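Local coordinates for alpha-rhamnosidase (PDB 6I60), which probably hydrolyses terminal non-reducing alpha-L-rhamnose residues from alpha-L-rhamnosides, at residues I483-P494 / N520-Y530; R500-G508 / L544-W552. All coordinates share one frame; numbering follows the deposited sequence.

Both contacts lie inside the six-hairpin glycosidase domain, and both are buried. Interaction 1 sits almost at the centre of the chain, where the end of helix 473-488 and the turn after it pack on helix 524-535 and the residues leading into it, mostly through aromatic rings and aliphatic groups. Interaction 2, its centre about 15 Å from that of interaction 1, joins two loops, so backbone hydrogen bonds carry more of it, and buried charged groups (Arg500, Glu502, Asp546) take part in or adjoin it. The segments alternate along the chain, and the two contacts adjoin: Tyr530 packs against Gly505, Met507 and Ile548, while Ile493 touches Pro549. Helix 524-535 thus serves both, with Tyr530 shared.

Interaction 1. Residues I483-P494 / N520-Y530; sequences IWGQLSNLMSIP and NFDMIGFYRKY
The amide of Asn520 meets CG1 and CD1 of Ile483 at a slant, while its polar atoms are held elsewhere, OD1 by Tyr831 and ND2 by Asp827. Its CB also backs one face of the Phe521 ring. On the opposite face sits Leu487 CD2, 3.6 Å from the centroid of the Phe521 ring, a CH-pi contact, so the flat ring is gripped like a wedge between helix 473-488 and its own chain. Met523 meets Leu490 tip to tip, SD to CD1 at 4.2 Å, a pliable, apolar thioether suiting contact with a leucine methyl. With CG anti to the backbone N (chi1 -170°), Phe526 projects from its helix into the turn, where CE2 touches Pro494 CD at 3.5 Å and Leu490 CD2 at 3.6 Å. One turn on, Lys529 NZ donates to Ser492 O at 3.0 Å, from above the carbonyl plane. Tyr530 then offers a face to Pro494, whose CG stands 3.6 Å from the centroid of the Tyr530 ring in a second CH-pi contact. The contact is therefore largely apolar, and its one cross-segment hydrogen bond belongs to a buried ammonium, whose charge is probably balanced by the salt bridge to Asp533 and eased further by Gln220 O.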
loop_
_atom_site.group_PDB
_atom_site.type_symbol
_atom_site.label_atom_id
_atom_site.label_comp_id
_atom_site.label_asym_id
_atom_site.label_seq_id
_atom_site.Cartn_x
_atom_site.Cartn_y
_atom_site.Cartn_z
ATOM N N ILE A 483 -1.451 11.787 -2.783
ATOM C CA ILE A 483 -1.667 10.664 -3.694
ATOM C C ILE A 483 -0.350 10.229 -4.326
ATOM O O ILE A 483 -0.041 9.034 -4.404
ATOM C CB ILE A 483 -2.713 11.033 -4.762
ATOM C CG1 ILE A 483 -4.121 10.994 -4.165
ATOM C CG2 ILE A 483 -2.609 10.099 -5.966
ATOM C CD1 ILE A 483 -5.227 10.983 -5.200
ATOM N N TRP A 484 0.449 11.197 -4.785
ATOM C CA TRP A 484 1.754 10.870 -5.352
ATOM C C TRP A 484 2.728 10.399 -4.284
ATOM O O TRP A 484 3.582 9.548 -4.559
ATOM C CB TRP A 484 2.329 12.078 -6.089
ATOM C CG TRP A 484 1.748 12.283 -7.449
ATOM C CD1 TRP A 484 0.599 12.951 -7.756
ATOM C CD2 TRP A 484 2.286 11.814 -8.692
ATOM N NE1 TRP A 484 0.388 12.927 -9.113
ATOM C CE2 TRP A 484 1.409 12.236 -9.711
ATOM C CE3 TRP A 484 3.422 11.078 -9.042
ATOM C CZ2 TRP A 484 1.633 11.949 -11.055
ATOM C CZ3 TRP A 484 3.642 10.793 -10.377
ATOM C CH2 TRP A 484 2.752 11.228 -11.367
ATOM N N GLY A 485 2.618 10.933 -3.067
ATOM C CA GLY A 485 3.529 10.526 -2.010
ATOM C C GLY A 485 3.280 9.108 -1.536
ATOM O O GLY A 485 4.224 8.362 -1.257
ATOM N N GLN A 486 2.009 8.715 -1.434
ATOM C CA GLN A 486 1.686 7.355 -1.016
ATOM C C GLN A 486 2.151 6.342 -2.054
ATOM O O GLN A 486 2.796 5.342 -1.716
ATOM C CB GLN A 486 0.183 7.224 -0.763
ATOM C CG GLN A 486 -0.253 5.838 -0.315
ATOM C CD GLN A 486 0.354 5.439 1.015
ATOM O OE1 GLN A 486 -0.157 5.798 2.076
ATOM N NE2 GLN A 486 1.452 4.691 0.965
ATOM N N LEU A 487 1.833 6.589 -3.328
ATOM C CA LEU A 487 2.286 5.699 -4.391
ATOM C C LEU A 487 3.806 5.654 -4.460
ATOM O O LEU A 487 4.393 4.598 -4.721
ATOM C CB LEU A 487 1.700 6.144 -5.731
ATOM C CG LEU A 487 0.181 6.033 -5.862
ATOM C CD1 LEU A 487 -0.260 6.212 -7.309
ATOM C CD2 LEU A 487 -0.290 4.698 -5.312
ATOM N N SER A 488 4.463 6.793 -4.218
ATOM C CA SER A 488 5.919 6.823 -4.177
ATOM C C SER A 488 6.485 5.928 -3.085
ATOM O O SER A 488 7.642 5.509 -3.180
ATOM C CB SER A 488 6.405 8.256 -3.970
ATOM O OG SER A 488 6.407 8.966 -5.193
ATOM N N ASN A 489 5.696 5.625 -2.055
ATOM C CA ASN A 489 6.148 4.825 -0.926
ATOM C C ASN A 489 5.452 3.469 -0.871
ATOM O O ASN A 489 5.185 2.944 0.213
ATOM C CB ASN A 489 5.939 5.586 0.380
ATOM C CG ASN A 489 7.025 6.604 0.631
ATOM O OD1 ASN A 489 8.203 6.260 0.730
ATOM N ND2 ASN A 489 6.638 7.871 0.730
ATOM N N LEU A 490 5.156 2.891 -2.035
ATOM C CA LEU A 490 4.549 1.564 -2.137
ATOM C C LEU A 490 5.423 0.736 -3.074
ATOM O O LEU A 490 5.217 0.735 -4.291
ATOM C CB LEU A 490 3.106 1.651 -2.629
ATOM C CG LEU A 490 2.068 2.194 -1.642
ATOM C CD1 LEU A 490 0.678 2.184 -2.259
ATOM C CD2 LEU A 490 2.082 1.408 -0.339
ATOM N N MET A 491 6.402 0.040 -2.509
ATOM C CA MET A 491 7.315 -0.819 -3.263
ATOM C C MET A 491 7.265 -2.223 -2.663
ATOM O O MET A 491 8.249 -2.693 -2.086
ATOM C CB MET A 491 8.740 -0.250 -3.242
ATOM C CG MET A 491 8.868 1.115 -3.885
ATOM S SD MET A 491 8.485 1.062 -5.643
ATOM C CE MET A 491 9.473 -0.338 -6.149
ATOM N N SER A 492 6.103 -2.873 -2.783
ATOM C CA SER A 492 5.816 -4.170 -2.171
ATOM C C SER A 492 5.777 -4.068 -0.648
ATOM O O SER A 492 5.225 -4.944 0.024
ATOM C CB SER A 492 6.831 -5.230 -2.617
ATOM O OG SER A 492 8.018 -5.162 -1.847
ATOM N N ILE A 493 6.360 -3.003 -0.100
ATOM C CA ILE A 493 6.260 -2.695 1.327
ATOM C C ILE A 493 6.044 -1.203 1.496
ATOM O O ILE A 493 6.541 -0.384 0.712
ATOM C CB ILE A 493 7.525 -3.124 2.104
ATOM C CG1 ILE A 493 8.780 -2.536 1.451
ATOM C CG2 ILE A 493 7.615 -4.642 2.196
ATOM C CD1 ILE A 493 10.000 -2.551 2.347
ATOM N N PRO A 494 5.278 -0.818 2.517
ATOM C CA PRO A 494 5.093 0.614 2.801
ATOM C C PRO A 494 6.379 1.219 3.343
ATOM O O PRO A 494 6.842 0.854 4.427
ATOM C CB PRO A 494 3.970 0.630 3.844
ATOM C CG PRO A 494 4.022 -0.719 4.481
ATOM C CD PRO A 494 4.485 -1.673 3.418
ATOM N N ASN A 520 -7.880 5.867 -0.815
ATOM C CA ASN A 520 -7.454 6.242 -2.157
ATOM C C ASN A 520 -7.195 5.050 -3.065
ATOM O O ASN A 520 -7.425 5.148 -4.277
ATOM C CB ASN A 520 -6.189 7.102 -2.085
ATOM C CG ASN A 520 -6.489 8.552 -1.776
ATOM O OD1 ASN A 520 -7.389 9.151 -2.365
ATOM N ND2 ASN A 520 -5.735 9.125 -0.845
ATOM N N PHE A 521 -6.723 3.930 -2.519
ATOM C CA PHE A 521 -6.296 2.803 -3.335
ATOM C C PHE A 521 -6.817 1.501 -2.744
ATOM O O PHE A 521 -7.141 1.417 -1.556
ATOM C CB PHE A 521 -4.766 2.752 -3.460
ATOM C CG PHE A 521 -4.129 4.101 -3.649
ATOM C CD1 PHE A 521 -4.234 4.770 -4.858
ATOM C CD2 PHE A 521 -3.430 4.704 -2.617
ATOM C CE1 PHE A 521 -3.653 6.011 -5.034
ATOM C CE2 PHE A 521 -2.846 5.945 -2.789
ATOM C CZ PHE A 521 -2.959 6.598 -3.999
ATOM N N ASP A 522 -6.906 0.485 -3.601
ATOM C CA ASP A 522 -7.246 -0.871 -3.179
ATOM C C ASP A 522 -6.026 -1.478 -2.496
ATOM O O ASP A 522 -5.028 -1.787 -3.156
ATOM C CB ASP A 522 -7.686 -1.705 -4.379
ATOM C CG ASP A 522 -8.196 -3.078 -3.984
ATOM O OD1 ASP A 522 -8.921 -3.701 -4.790
ATOM O OD2 ASP A 522 -7.872 -3.538 -2.869
ATOM N N MET A 523 -6.101 -1.655 -1.176
ATOM C CA MET A 523 -4.937 -2.034 -0.385
ATOM C C MET A 523 -5.078 -3.356 0.354
ATOM O O MET A 523 -4.142 -3.743 1.063
ATOM C CB MET A 523 -4.610 -0.935 0.635
ATOM C CG MET A 523 -4.538 0.462 0.051
ATOM S SD MET A 523 -2.912 0.842 -0.618
ATOM C CE MET A 523 -1.854 0.121 0.633
ATOM N N ILE A 524 -6.207 -4.060 0.221
ATOM C CA ILE A 524 -6.409 -5.271 1.014
ATOM C C ILE A 524 -5.416 -6.356 0.608
ATOM O O ILE A 524 -4.905 -7.095 1.458
ATOM C CB ILE A 524 -7.866 -5.758 0.905
ATOM C CG1 ILE A 524 -8.055 -7.035 1.725
ATOM C CG2 ILE A 524 -8.261 -5.983 -0.549
ATOM C CD1 ILE A 524 -9.355 -7.094 2.475
ATOM N N GLY A 525 -5.115 -6.465 -0.688
ATOM C CA GLY A 525 -4.091 -7.403 -1.116
ATOM C C GLY A 525 -2.701 -6.989 -0.683
ATOM O O GLY A 525 -1.864 -7.840 -0.371
ATOM N N PHE A 526 -2.438 -5.681 -0.647
ATOM C CA PHE A 526 -1.131 -5.192 -0.225
ATOM C C PHE A 526 -0.922 -5.388 1.271
ATOM O O PHE A 526 0.151 -5.827 1.704
ATOM C CB PHE A 526 -0.987 -3.718 -0.600
ATOM C CG PHE A 526 0.401 -3.182 -0.436
ATOM C CD1 PHE A 526 1.345 -3.353 -1.433
ATOM C CD2 PHE A 526 0.762 -2.500 0.716
ATOM C CE1 PHE A 526 2.627 -2.855 -1.286
ATOM C CE2 PHE A 526 2.043 -2.002 0.871
ATOM C CZ PHE A 526 2.976 -2.177 -0.132
ATOM N N TYR A 527 -1.937 -5.074 2.079
ATOM C CA TYR A 527 -1.772 -5.141 3.525
ATOM C C TYR A 527 -1.763 -6.578 4.029
ATOM O O TYR A 527 -1.114 -6.872 5.039
ATOM C CB TYR A 527 -2.871 -4.333 4.214
ATOM C CG TYR A 527 -2.617 -2.845 4.178
ATOM C CD1 TYR A 527 -1.328 -2.341 4.292
ATOM C CD2 TYR A 527 -3.661 -1.944 4.023
ATOM C CE1 TYR A 527 -1.087 -0.984 4.257
ATOM C CE2 TYR A 527 -3.429 -0.581 3.986
ATOM C CZ TYR A 527 -2.140 -0.109 4.103
ATOM O OH TYR A 527 -1.902 1.246 4.067
ATOM N N ARG A 528 -2.471 -7.481 3.347
ATOM C CA ARG A 528 -2.433 -8.887 3.731
ATOM C C ARG A 528 -1.025 -9.451 3.595
ATOM O O ARG A 528 -0.580 -10.245 4.434
ATOM C CB ARG A 528 -3.421 -9.689 2.886
ATOM C CG ARG A 528 -4.840 -9.692 3.426
ATOM C CD ARG A 528 -5.799 -10.332 2.437
ATOM N NE ARG A 528 -6.312 -11.611 2.919
ATOM C CZ ARG A 528 -6.145 -12.770 2.288
ATOM N NH1 ARG A 528 -5.474 -12.817 1.144
ATOM N NH2 ARG A 528 -6.649 -13.884 2.802
ATOM N N LYS A 529 -0.307 -9.048 2.545
ATOM C CA LYS A 529 1.086 -9.456 2.399
ATOM C C LYS A 529 1.964 -8.805 3.459
ATOM O O LYS A 529 2.870 -9.447 4.002
ATOM C CB LYS A 529 1.586 -9.110 0.995
ATOM C CG LYS A 529 3.051 -9.437 0.755
ATOM C CD LYS A 529 3.875 -8.174 0.601
ATOM C CE LYS A 529 5.307 -8.491 0.211
ATOM N NZ LYS A 529 6.276 -7.618 0.930
ATOM N N TYR A 530 1.711 -7.530 3.768
ATOM C CA TYR A 530 2.521 -6.842 4.767
ATOM C C TYR A 530 2.219 -7.353 6.169
ATOM O O TYR A 530 3.118 -7.428 7.016
ATOM C CB TYR A 530 2.294 -5.332 4.687
ATOM C CG TYR A 530 3.256 -4.535 5.538
ATOM C CD1 TYR A 530 4.631 -4.677 5.385
ATOM C CD2 TYR A 530 2.792 -3.647 6.501
ATOM C CE1 TYR A 530 5.518 -3.950 6.163
ATOM C CE2 TYR A 530 3.673 -2.917 7.285
ATOM C CZ TYR A 530 5.033 -3.073 7.112
ATOM O OH TYR A 530 5.911 -2.350 7.889
#

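Interaction 2. Residues R500-G508 / L544-W552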
loop_
_atom_site.group_PDB
_atom_site.type_symbol
_atom_site.label_atom_id
_atom_site.label_comp_id
_atom_site.label_asym_id
_atom_site.label_seq_id
_atom_site.Cartn_x
_atom_site.Cartn_y
_atom_site.Cartn_z
ATOM N N ARG A 500 16.447 8.176 -0.662
ATOM C CA ARG A 500 17.760 8.112 -0.038
ATOM C C ARG A 500 18.131 6.668 0.305
ATOM O O ARG A 500 17.473 5.709 -0.118
ATOM C CB ARG A 500 17.799 9.018 1.196
ATOM C CG ARG A 500 16.886 8.590 2.331
ATOM C CD ARG A 500 16.753 9.700 3.363
ATOM N NE ARG A 500 15.992 9.284 4.538
ATOM C CZ ARG A 500 15.395 10.128 5.374
ATOM N NH1 ARG A 500 15.469 11.434 5.161
ATOM N NH2 ARG A 500 14.723 9.670 6.420
ATOM N N ASP A 501 19.205 6.518 1.080
ATOM C CA ASP A 501 19.728 5.208 1.449
ATOM C C ASP A 501 18.927 4.591 2.588
ATOM O O ASP A 501 19.499 4.116 3.574
ATOM C CB ASP A 501 21.205 5.321 1.836
ATOM C CG ASP A 501 21.470 6.448 2.822
ATOM O OD1 ASP A 501 20.526 7.191 3.166
ATOM O OD2 ASP A 501 22.631 6.593 3.256
ATOM N N GLU A 502 17.602 4.592 2.461
ATOM C CA GLU A 502 16.738 4.010 3.478
ATOM C C GLU A 502 15.634 3.195 2.819
ATOM O O GLU A 502 15.827 2.013 2.513
ATOM C CB GLU A 502 16.143 5.102 4.370
ATOM C CG GLU A 502 15.559 4.588 5.677
ATOM C CD GLU A 502 15.440 5.671 6.732
ATOM O OE1 GLU A 502 15.045 5.351 7.873
ATOM O OE2 GLU A 502 15.741 6.844 6.421
ATOM N N ARG A 503 14.477 3.821 2.593
ATOM C CA ARG A 503 13.329 3.172 1.958
ATOM C C ARG A 503 12.884 1.930 2.725
ATOM O O ARG A 503 12.357 0.981 2.140
ATOM C CB ARG A 503 13.625 2.825 0.495
ATOM C CG ARG A 503 14.315 3.940 -0.277
ATOM C CD ARG A 503 14.857 3.443 -1.605
ATOM N NE ARG A 503 15.896 4.323 -2.136
ATOM C CZ ARG A 503 16.182 4.446 -3.428
ATOM N NH1 ARG A 503 15.507 3.746 -4.329
ATOM N NH2 ARG A 503 17.145 5.270 -3.819
ATOM N N MET A 504 13.089 1.932 4.038
ATOM C CA MET A 504 12.728 0.797 4.870
ATOM C C MET A 504 11.233 0.808 5.178
ATOM O O MET A 504 10.538 1.811 4.994
ATOM C CB MET A 504 13.533 0.807 6.172
ATOM C CG MET A 504 15.002 0.463 5.996
ATOM S SD MET A 504 15.241 -0.969 4.928
ATOM C CE MET A 504 17.028 -1.015 4.817
ATOM N N GLY A 505 10.743 -0.333 5.651
ATOM C CA GLY A 505 9.343 -0.454 6.003
ATOM C C GLY A 505 9.063 -0.058 7.438
ATOM O O GLY A 505 8.694 -0.903 8.260
ATOM N N TRP A 506 9.238 1.225 7.749
ATOM C CA TRP A 506 9.006 1.708 9.103
ATOM C C TRP A 506 7.542 1.529 9.490
ATOM O O TRP A 506 6.636 1.939 8.758
ATOM C CB TRP A 506 9.416 3.175 9.216
ATOM C CG TRP A 506 10.901 3.377 9.266
ATOM C CD1 TRP A 506 11.740 3.565 8.207
ATOM C CD2 TRP A 506 11.721 3.409 10.438
ATOM N NE1 TRP A 506 13.034 3.713 8.646
ATOM C CE2 TRP A 506 13.049 3.622 10.013
ATOM C CE3 TRP A 506 11.465 3.277 11.807
ATOM C CZ2 TRP A 506 14.115 3.705 10.906
ATOM C CZ3 TRP A 506 12.522 3.362 12.690
ATOM C CH2 TRP A 506 13.832 3.572 12.237
ATOM N N MET A 507 7.319 0.917 10.654
ATOM C CA MET A 507 5.968 0.542 11.061
ATOM C C MET A 507 5.115 1.754 11.415
ATOM O O MET A 507 3.899 1.736 11.193
ATOM C CB MET A 507 6.037 -0.420 12.243
ATOM C CG MET A 507 6.483 -1.819 11.870
ATOM S SD MET A 507 5.093 -2.864 11.407
ATOM C CE MET A 507 4.574 -3.454 13.021
ATOM N N GLY A 508 5.722 2.804 11.970
ATOM C CA GLY A 508 4.942 3.963 12.374
ATOM C C GLY A 508 4.359 4.716 11.192
ATOM O O GLY A 508 3.177 5.074 11.189
ATOM N N LEU A 544 8.200 -6.734 18.161
ATOM C CA LEU A 544 8.160 -6.380 16.751
ATOM C C LEU A 544 9.242 -5.354 16.456
ATOM O O LEU A 544 9.610 -4.551 17.318
ATOM C CB LEU A 544 6.788 -5.823 16.348
ATOM C CG LEU A 544 5.616 -6.803 16.418
ATOM C CD1 LEU A 544 4.294 -6.087 16.184
ATOM C CD2 LEU A 544 5.814 -7.916 15.412
ATOM N N SER A 545 9.751 -5.388 15.229
ATOM C CA SER A 545 10.781 -4.456 14.798
ATOM C C SER A 545 10.156 -3.152 14.315
ATOM O O SER A 545 9.026 -3.125 13.822
ATOM C CB SER A 545 11.634 -5.066 13.685
ATOM O OG SER A 545 12.868 -4.383 13.554
ATOM N N ASP A 546 10.913 -2.061 14.466
ATOM C CA ASP A 546 10.421 -0.764 14.015
ATOM C C ASP A 546 10.350 -0.689 12.494
ATOM O O ASP A 546 9.561 0.095 11.952
ATOM C CB ASP A 546 11.298 0.358 14.567
ATOM C CG ASP A 546 10.889 0.781 15.965
ATOM O OD1 ASP A 546 9.704 0.599 16.319
ATOM O OD2 ASP A 546 11.749 1.294 16.710
ATOM N N VAL A 547 11.157 -1.485 11.791
ATOM C CA VAL A 547 11.065 -1.613 10.343
ATOM C C VAL A 547 10.755 -3.067 10.004
ATOM O O VAL A 547 11.303 -3.994 10.611
ATOM C CB VAL A 547 12.347 -1.123 9.628
ATOM C CG1 VAL A 547 12.837 0.174 10.247
ATOM C CG2 VAL A 547 13.447 -2.166 9.656
ATOM N N ILE A 548 9.835 -3.259 9.064
ATOM C CA ILE A 548 9.427 -4.587 8.614
ATOM C C ILE A 548 9.384 -4.574 7.090
ATOM O O ILE A 548 8.698 -3.723 6.505
ATOM C CB ILE A 548 8.064 -4.994 9.199
ATOM C CG1 ILE A 548 8.045 -4.836 10.722
ATOM C CG2 ILE A 548 7.725 -6.422 8.805
ATOM C CD1 ILE A 548 8.825 -5.888 11.459
ATOM N N PRO A 549 10.092 -5.485 6.398
ATOM C CA PRO A 549 10.966 -6.548 6.915
ATOM C C PRO A 549 12.190 -6.014 7.657
ATOM O O PRO A 549 12.663 -4.921 7.347
ATOM C CB PRO A 549 11.390 -7.300 5.648
ATOM C CG PRO A 549 10.370 -6.946 4.626
ATOM C CD PRO A 549 9.985 -5.537 4.933
ATOM N N PRO A 550 12.695 -6.780 8.626
ATOM C CA PRO A 550 13.768 -6.283 9.506
ATOM C C PRO A 550 15.152 -6.374 8.871
ATOM O O PRO A 550 16.060 -7.032 9.385
ATOM C CB PRO A 550 13.624 -7.189 10.735
ATOM C CG PRO A 550 13.132 -8.479 10.178
ATOM C CD PRO A 550 12.262 -8.140 8.994
ATOM N N TYR A 551 15.323 -5.702 7.729
ATOM C CA TYR A 551 16.664 -5.529 7.183
ATOM C C TYR A 551 17.541 -4.757 8.161
ATOM O O TYR A 551 18.735 -5.044 8.302
ATOM C CB TYR A 551 16.599 -4.820 5.831
ATOM C CG TYR A 551 15.665 -5.480 4.841
ATOM C CD1 TYR A 551 15.954 -6.734 4.316
ATOM C CD2 TYR A 551 14.494 -4.854 4.434
ATOM C CE1 TYR A 551 15.102 -7.343 3.411
ATOM C CE2 TYR A 551 13.634 -5.456 3.532
ATOM C CZ TYR A 551 13.946 -6.699 3.023
ATOM O OH TYR A 551 13.097 -7.301 2.124
ATOM N N TRP A 552 16.959 -3.775 8.844
ATOM C CA TRP A 552 17.560 -3.147 10.011
ATOM C C TRP A 552 16.875 -3.715 11.249
ATOM O O TRP A 552 15.663 -3.549 11.421
ATOM C CB TRP A 552 17.402 -1.628 9.966
ATOM C CG TRP A 552 18.158 -0.942 8.869
ATOM C CD1 TRP A 552 19.085 -1.495 8.036
ATOM C CD2 TRP A 552 18.049 0.435 8.491
ATOM N NE1 TRP A 552 19.560 -0.547 7.159
ATOM C CE2 TRP A 552 18.939 0.647 7.418
ATOM C CE3 TRP A 552 17.284 1.510 8.955
ATOM C CZ2 TRP A 552 19.085 1.888 6.804
ATOM C CZ3 TRP A 552 17.432 2.742 8.344
ATOM C CH2 TRP A 552 18.325 2.921 7.280
#
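Met504 bends at chi2 (-45°) and then runs straight through chi3 (175°), which lays its methyl over the indole of Trp552: Met504 CE is 3.7 Å from the centroid of the five-membered ring of Trp552. Its sulfur stands above the same ring and obliquely to Tyr551, making Met-aromatic contacts with both; an unbranched, pliable chain can follow one ring's face while its sulfur passes beside another. In Val547, chi1 of -43° turns CG1 onto Trp506, 3.5 Å from the centroid of the six-membered ring of Trp506. Trp506 and Val547 form an isolated antiparallel bridge, a non-hydrogen-bonded pair flanked by two nearly straight bonds, Ile548 N to Gly505 O and Met507 N to Asp546 O, each 2.7 Å long. Gly505 suits its place because a CB there would run into Ile548 O. Beyond the bridge Met507 CG packs on Ile548 CG1 at 3.6 Å.

Glu502 crosses Trp552 at about a right angle, its CG 3.6 Å from Trp552 CH2, at the far end of the six-membered ring. Its OE1 accepts from Trp506 NE1 at 2.7 Å, tilted from the indole plane, while OE2 takes both NE and NH2 of Arg500 in a side-on salt bridge; Arg500 has a further partner in Glu805. A leucine in place of Glu502 would probably leave the Trp506 N-H without its acceptor and Arg500 with one anion fewer, setting both groups freer to turn. Triethylene glycol, probably from the crystallisation liquor, lies beside Trp506 and makes a weak hydrogen bond to Glu502 OE1. A single bridge between two loops beside a bound glycol is consistent with a pocket wall at one end of an (alpha/alpha)6 barrel, the family's glycosidase fold.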